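Local coordinates for early 35 kDa protein (Autographa californica nucleopolyhedrovirus, PDB 1P35) that blocks host caspases to suppress the apoptosis triggered by viral infection, and also inhibits the antiviral RNA interference response, at residues K176-F181 and N289-L294. Numbering follows the deposited sequence.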
loop_
_atom_site.group_PDB
_atom_site.type_symbol
_atom_site.label_atom_id
_atom_site.label_comp_id
_atom_site.label_asym_id
_atom_site.label_seq_id
_atom_site.Cartn_x
_atom_site.Cartn_y
_atom_site.Cartn_z
ATOM N N LYS A 176 29.973 -15.764 -0.054
ATOM C CA LYS A 176 29.975 -14.463 0.576
ATOM C C LYS A 176 28.828 -13.641 -0.035
ATOM O O LYS A 176 28.423 -13.894 -1.195
ATOM C CB LYS A 176 31.283 -13.759 0.277
ATOM C CG LYS A 176 32.485 -14.412 0.875
ATOM C CD LYS A 176 32.570 -14.119 2.361
ATOM C CE LYS A 176 33.861 -14.655 2.939
ATOM N NZ LYS A 176 33.890 -14.452 4.405
ATOM N N VAL A 177 28.325 -12.696 0.762
ATOM C CA VAL A 177 27.308 -11.718 0.389
ATOM C C VAL A 177 27.740 -10.396 1.003
ATOM O O VAL A 177 28.136 -10.332 2.149
ATOM C CB VAL A 177 25.945 -11.935 1.018
ATOM C CG1 VAL A 177 24.909 -11.074 0.277
ATOM C CG2 VAL A 177 25.617 -13.354 1.056
ATOM N N ILE A 178 27.633 -9.327 0.241
ATOM C CA ILE A 178 27.985 -8.027 0.752
ATOM C C ILE A 178 26.691 -7.177 0.797
ATOM O O ILE A 178 26.045 -7.004 -0.220
ATOM C CB ILE A 178 29.011 -7.406 -0.187
ATOM C CG1 ILE A 178 30.269 -8.258 -0.180
ATOM C CG2 ILE A 178 29.296 -5.957 0.193
ATOM C CD1 ILE A 178 31.400 -7.751 -1.097
ATOM N N VAL A 179 26.286 -6.684 1.967
ATOM C CA VAL A 179 25.098 -5.842 2.049
ATOM C C VAL A 179 25.738 -4.463 1.966
ATOM O O VAL A 179 26.476 -4.052 2.837
ATOM C CB VAL A 179 24.366 -6.009 3.342
ATOM C CG1 VAL A 179 23.027 -5.350 3.213
ATOM C CG2 VAL A 179 24.208 -7.534 3.693
ATOM N N PRO A 180 25.463 -3.740 0.897
ATOM C CA PRO A 180 26.058 -2.402 0.689
ATOM C C PRO A 180 25.586 -1.234 1.530
ATOM O O PRO A 180 24.881 -0.350 1.038
ATOM C CB PRO A 180 25.843 -2.194 -0.818
ATOM C CG PRO A 180 24.485 -2.814 -1.034
ATOM C CD PRO A 180 24.626 -4.148 -0.262
ATOM N N PHE A 181 25.980 -1.209 2.801
ATOM C CA PHE A 181 25.594 -0.099 3.667
ATOM C C PHE A 181 26.532 1.085 3.558
ATOM O O PHE A 181 26.129 2.212 3.855
ATOM C CB PHE A 181 25.540 -0.539 5.147
ATOM C CG PHE A 181 24.444 -1.504 5.453
ATOM C CD1 PHE A 181 23.149 -1.254 5.045
ATOM C CD2 PHE A 181 24.701 -2.653 6.203
ATOM C CE1 PHE A 181 22.109 -2.121 5.379
ATOM C CE2 PHE A 181 23.666 -3.536 6.540
ATOM C CZ PHE A 181 22.356 -3.256 6.123
ATOM N N ASN A 289 31.734 3.582 8.712
ATOM C CA ASN A 289 31.155 3.705 7.376
ATOM C C ASN A 289 31.572 2.460 6.639
ATOM O O ASN A 289 32.587 2.459 5.950
ATOM C CB ASN A 289 31.724 4.916 6.632
ATOM C CG ASN A 289 31.196 4.992 5.214
ATOM O OD1 ASN A 289 30.024 4.715 4.974
ATOM N ND2 ASN A 289 32.038 5.383 4.282
ATOM N N LYS A 290 30.836 1.374 6.809
ATOM C CA LYS A 290 31.220 0.132 6.163
ATOM C C LYS A 290 30.077 -0.815 5.702
ATOM O O LYS A 290 28.919 -0.670 6.110
ATOM C CB LYS A 290 32.202 -0.626 7.094
ATOM C CG LYS A 290 31.680 -0.905 8.477
ATOM C CD LYS A 290 32.628 -1.798 9.328
ATOM C CE LYS A 290 32.690 -3.253 8.875
ATOM N NZ LYS A 290 33.548 -4.085 9.783
ATOM N N ASN A 291 30.414 -1.772 4.824
ATOM C CA ASN A 291 29.419 -2.759 4.394
ATOM C C ASN A 291 29.396 -3.892 5.446
ATOM O O ASN A 291 30.263 -3.995 6.292
ATOM C CB ASN A 291 29.815 -3.342 3.009
ATOM C CG ASN A 291 29.891 -2.261 1.937
ATOM O OD1 ASN A 291 29.054 -1.349 1.925
ATOM N ND2 ASN A 291 30.862 -2.368 1.024
ATOM N N VAL A 292 28.383 -4.732 5.383
ATOM C CA VAL A 292 28.287 -5.879 6.273
ATOM C C VAL A 292 28.602 -7.011 5.303
ATOM O O VAL A 292 28.039 -7.059 4.214
ATOM C CB VAL A 292 26.866 -6.005 6.852
ATOM C CG1 VAL A 292 26.624 -7.398 7.359
ATOM C CG2 VAL A 292 26.682 -4.980 7.963
ATOM N N ILE A 293 29.528 -7.886 5.660
ATOM C CA ILE A 293 29.926 -8.978 4.762
ATOM C C ILE A 293 29.682 -10.286 5.503
ATOM O O ILE A 293 30.199 -10.471 6.622
ATOM C CB ILE A 293 31.427 -8.730 4.312
ATOM C CG1 ILE A 293 31.478 -7.341 3.615
ATOM C CG2 ILE A 293 31.915 -9.813 3.325
ATOM C CD1 ILE A 293 32.802 -6.895 2.966
ATOM N N LEU A 294 28.842 -11.162 4.931
ATOM C CA LEU A 294 28.516 -12.453 5.587
ATOM C C LEU A 294 28.802 -13.675 4.729
ATOM O O LEU A 294 29.057 -13.554 3.530
ATOM C CB LEU A 294 27.020 -12.479 5.960
ATOM C CG LEU A 294 26.687 -11.293 6.868
ATOM C CD1 LEU A 294 25.225 -10.997 6.810
ATOM C CD2 LEU A 294 27.239 -11.542 8.311
#
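Val177 with Leu294, and Val179 with Val292, form the two hydrogen-bonded pairs of a two-stranded antiparallel sheet, 176-179 with 292-295, which joins parts of the chain more than 100 residues apart. Val177 N donates to Leu294 O and Leu294 N to Val177 O, both at 3.0 Å; the bond from Val179 N to Val292 O (2.9 Å) is nearly straight, and its return from Val292 N to Val179 O stretches to 3.3 Å. Val179 O also accepts from Phe181 N, closing an inverse gamma turn about Pro180 that ends the ladder. Between the two pairs, CA-H...O contacts from Ile293 to Val177 O and from Ile178 to Val292 O line the strands.

Apolar side chains cover both faces. In the non-hydrogen-bonded pair, Ile178 and Ile293 lie alongside each other, CG1 to CG1 at 4.1 Å. On the opposite face Val292 CG2 meets the edge of the Phe181 ring, 3.5 Å from CD2, while Val179 CG1 lies over one ring face near its rim.

Among polar groups, Asn291 has CG beside its own backbone N (chi1 -60°), which brings OD1 over the turn to accept from Ala182 N. Lys290 NZ forms a salt bridge with Glu211 of helix 206-215. Backbone bonds thus set the register, whereas Val177, Val179, Val292, Leu294 and Phe181 bury one face, largely against strand 191-199 and helix 206-215, and Asn291 ties down the chain leaving the turn.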